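Protein Thf1 (PDB 5MJR) probably takes part in photosynthetic membrane biogenesis and associates with the FtsH protease complex involved in photosystem II repair in cyanobacteria. Local coordinates at residues Q119-L123 / S124-D128. Numbering follows the deposited sequence.
Sequences QGRPL and SQILD
Gln125 sets its side-chain amide obliquely against the CG-CD side of the Pro122 ring, OE1 reaching to 3.2 Å from Pro122 CD. With CG beside its own backbone N (chi1 -75°) and the chain extended beyond it, the glutamine runs back toward the start of the helix, where OE1 also meets CG of Arg121 at 3.5 Å. The amide thus touches the arginine's aliphatic part; the two side chains cross at about a right angle, with amide and guanidinium planes 84° apart. The guanidinium has other partners: NH2 bonds to the carbonyl of Gln117, while NH1 holds, at its edge and in plane, a water that in turn makes a weak bond to the Gln125 carbonyl. On the ring's CG, Ser124 OG packs at 3.6 Å. Two backbone bonds turn the chain into the helix. Gln125 N approaches Pro122 O from above the carbonyl plane (3.2 Å), a bent bond. Leu127 N, by contrast, meets Leu123 O at 2.9 Å in a nearly straight i to i+4 helical bond. Beside that bond Leu127 CD1 rests on Leu123 CG at 4.1 Å, and both leucines press on helix 171-178 through Gln177. Cutting Leu127 back to alanine is likely to leave Leu123 without this neighbour and to open a gap beside Gln177 and Leu178. Ile126, its CD1 against Arg121 CD, packs on Tyr118, Leu139 and Leu163. The whole illustrates a helix N-terminus with proline at the N-cap, here joining the loop after helix 105-113 to helix 123-131 in an all-helical fold.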
ATOM      1  N   GLN A 119      16.312  -2.491  -5.308  1.00 12.39           N
ATOM      2  CA  GLN A 119      16.187  -3.108  -6.599  1.00 15.06           C
ATOM      3  C   GLN A 119      17.284  -4.136  -6.938  1.00 16.07           C
ATOM      4  O   GLN A 119      18.477  -3.830  -6.723  1.00 22.46           O
ATOM      5  CB  GLN A 119      16.219  -1.991  -7.653  1.00 21.49           C
ATOM      6  CG  GLN A 119      15.326  -2.226  -8.855  1.00 34.92           C
ATOM      7  CD  GLN A 119      14.986  -0.887  -9.565  1.00 56.48           C
ATOM      8  OE1 GLN A 119      15.897  -0.360 -10.174  1.00105.04           O
ATOM      9  NE2 GLN A 119      13.738  -0.278  -9.367  1.00 46.01           N
ATOM     10  N   GLY A 120      16.835  -5.356  -7.346  1.00 17.14           N
ATOM     11  CA  GLY A 120      17.728  -6.449  -7.855  1.00 25.87           C
ATOM     12  C   GLY A 120      18.222  -7.494  -6.883  1.00 36.67           C
ATOM     13  O   GLY A 120      18.520  -8.658  -7.304  1.00 30.71           O
ATOM     14  N   ARG A 121      18.143  -7.145  -5.611  1.00 21.20           N
ATOM     15  CA  ARG A 121      18.715  -7.980  -4.553  1.00 19.22           C
ATOM     16  C   ARG A 121      18.037  -9.266  -4.405  1.00 19.98           C
ATOM     17  O   ARG A 121      16.782  -9.387  -4.592  1.00 21.51           O
ATOM     18  CB  ARG A 121      18.753  -7.250  -3.216  1.00 18.42           C
ATOM     19  CG  ARG A 121      19.522  -5.971  -3.223  1.00 19.34           C
ATOM     20  CD  ARG A 121      19.560  -5.354  -1.823  1.00 20.71           C
ATOM     21  NE  ARG A 121      19.845  -3.924  -1.948  1.00 17.21           N
ATOM     22  CZ  ARG A 121      20.083  -3.084  -0.963  1.00 15.12           C
ATOM     23  NH1 ARG A 121      20.218  -3.452   0.302  1.00 16.13           N
ATOM     24  NH2 ARG A 121      20.134  -1.775  -1.285  1.00 16.32           N
ATOM     25  N   PRO A 122      18.888 -10.321  -4.094  1.00 21.98           N
ATOM     26  CA  PRO A 122      18.280 -11.557  -3.801  1.00 20.06           C
ATOM     27  C   PRO A 122      17.702 -11.507  -2.424  1.00 18.52           C
ATOM     28  O   PRO A 122      18.136 -10.732  -1.608  1.00 23.73           O
ATOM     29  CB  PRO A 122      19.485 -12.575  -3.913  1.00 22.76           C
ATOM     30  CG  PRO A 122      20.619 -11.718  -3.362  1.00 24.86           C
ATOM     31  CD  PRO A 122      20.344 -10.419  -4.084  1.00 24.51           C
ATOM     32  N   LEU A 123      16.662 -12.357  -2.231  1.00 19.85           N
ATOM     33  CA  LEU A 123      16.069 -12.385  -0.941  1.00 16.64           C
ATOM     34  C   LEU A 123      17.145 -12.646   0.253  1.00 16.66           C
ATOM     35  O   LEU A 123      16.988 -12.072   1.360  1.00 16.50           O
ATOM     36  CB  LEU A 123      15.025 -13.495  -0.838  1.00 21.47           C
ATOM     37  CG  LEU A 123      14.105 -13.536   0.306  1.00 19.95           C
ATOM     38  CD1 LEU A 123      13.333 -12.283   0.501  1.00 21.57           C
ATOM     39  CD2 LEU A 123      13.277 -14.799   0.226  1.00 23.13           C
ATOM     40  N   SER A 124      18.219 -13.441  -0.032  1.00 19.16           N
ATOM     41  CA  SER A 124      19.183 -13.746   1.015  1.00 20.12           C
ATOM     42  C   SER A 124      19.805 -12.469   1.622  1.00 18.55           C
ATOM     43  O   SER A 124      20.073 -12.415   2.841  1.00 19.18           O
ATOM     44  CB  SER A 124      20.313 -14.602   0.430  1.00 20.36           C
ATOM     45  OG  SER A 124      20.955 -14.016  -0.644  1.00 28.00           O
ATOM     46  N   GLN A 125      20.063 -11.449   0.803  1.00 19.38           N
ATOM     47  CA  GLN A 125      20.656 -10.210   1.312  1.00 21.31           C
ATOM     48  C   GLN A 125      19.670  -9.401   2.180  1.00 17.28           C
ATOM     49  O   GLN A 125      20.102  -8.801   3.179  1.00 18.65           O
ATOM     50  CB  GLN A 125      21.153  -9.304   0.138  1.00 27.24           C
ATOM     51  CG  GLN A 125      22.400  -9.788  -0.489  1.00 34.48           C
ATOM     52  CD  GLN A 125      22.801  -9.003  -1.733  1.00 44.75           C
ATOM     53  OE1 GLN A 125      21.960  -8.266  -2.381  1.00 36.76           O
ATOM     54  NE2 GLN A 125      24.084  -9.158  -2.094  1.00 49.97           N
ATOM     55  N   ILE A 126      18.400  -9.432   1.823  1.00 15.09           N
ATOM     56  CA  ILE A 126      17.335  -8.825   2.630  1.00 13.25           C
ATOM     57  C   ILE A 126      17.251  -9.536   3.989  1.00 12.11           C
ATOM     58  O   ILE A 126      17.122  -8.885   5.066  1.00 12.92           O
ATOM     59  CB  ILE A 126      16.021  -8.902   1.850  1.00 13.01           C
ATOM     60  CG1 ILE A 126      16.099  -8.082   0.532  1.00 14.62           C
ATOM     61  CG2 ILE A 126      14.872  -8.393   2.699  1.00 13.08           C
ATOM     62  CD1 ILE A 126      16.518  -6.662   0.665  1.00 14.77           C
ATOM     63  N   LEU A 127      17.257 -10.861   3.987  1.00 15.69           N
ATOM     64  CA  LEU A 127      17.173 -11.640   5.221  1.00 15.02           C
ATOM     65  C   LEU A 127      18.416 -11.310   6.107  1.00 15.13           C
ATOM     66  O   LEU A 127      18.263 -11.154   7.290  1.00 15.84           O
ATOM     67  CB  LEU A 127      17.087 -13.105   4.907  1.00 16.83           C
ATOM     68  CG  LEU A 127      15.871 -13.604   4.132  1.00 18.14           C
ATOM     69  CD1 LEU A 127      15.922 -15.067   3.681  1.00 22.87           C
ATOM     70  CD2 LEU A 127      14.590 -13.430   4.938  1.00 22.03           C
ATOM     71  N   ASP A 128      19.595 -11.215   5.507  1.00 16.48           N
ATOM     72  CA  ASP A 128      20.782 -10.921   6.271  1.00 18.44           C
ATOM     73  C   ASP A 128      20.661  -9.527   6.972  1.00 17.76           C
ATOM     74  O   ASP A 128      21.000  -9.349   8.133  1.00 16.74           O
ATOM     75  CB  ASP A 128      22.005 -10.905   5.391  1.00 23.18           C
ATOM     76  CG  ASP A 128      22.480 -12.293   4.995  1.00 30.15           C
ATOM     77  OD1 ASP A 128      22.009 -13.278   5.656  1.00 40.56           O
ATOM     78  OD2 ASP A 128      23.350 -12.378   4.072  1.00 48.43           O
TER
HETATM   79  O   HOH W   1      19.989  -5.929   1.956  1.00 31.75           O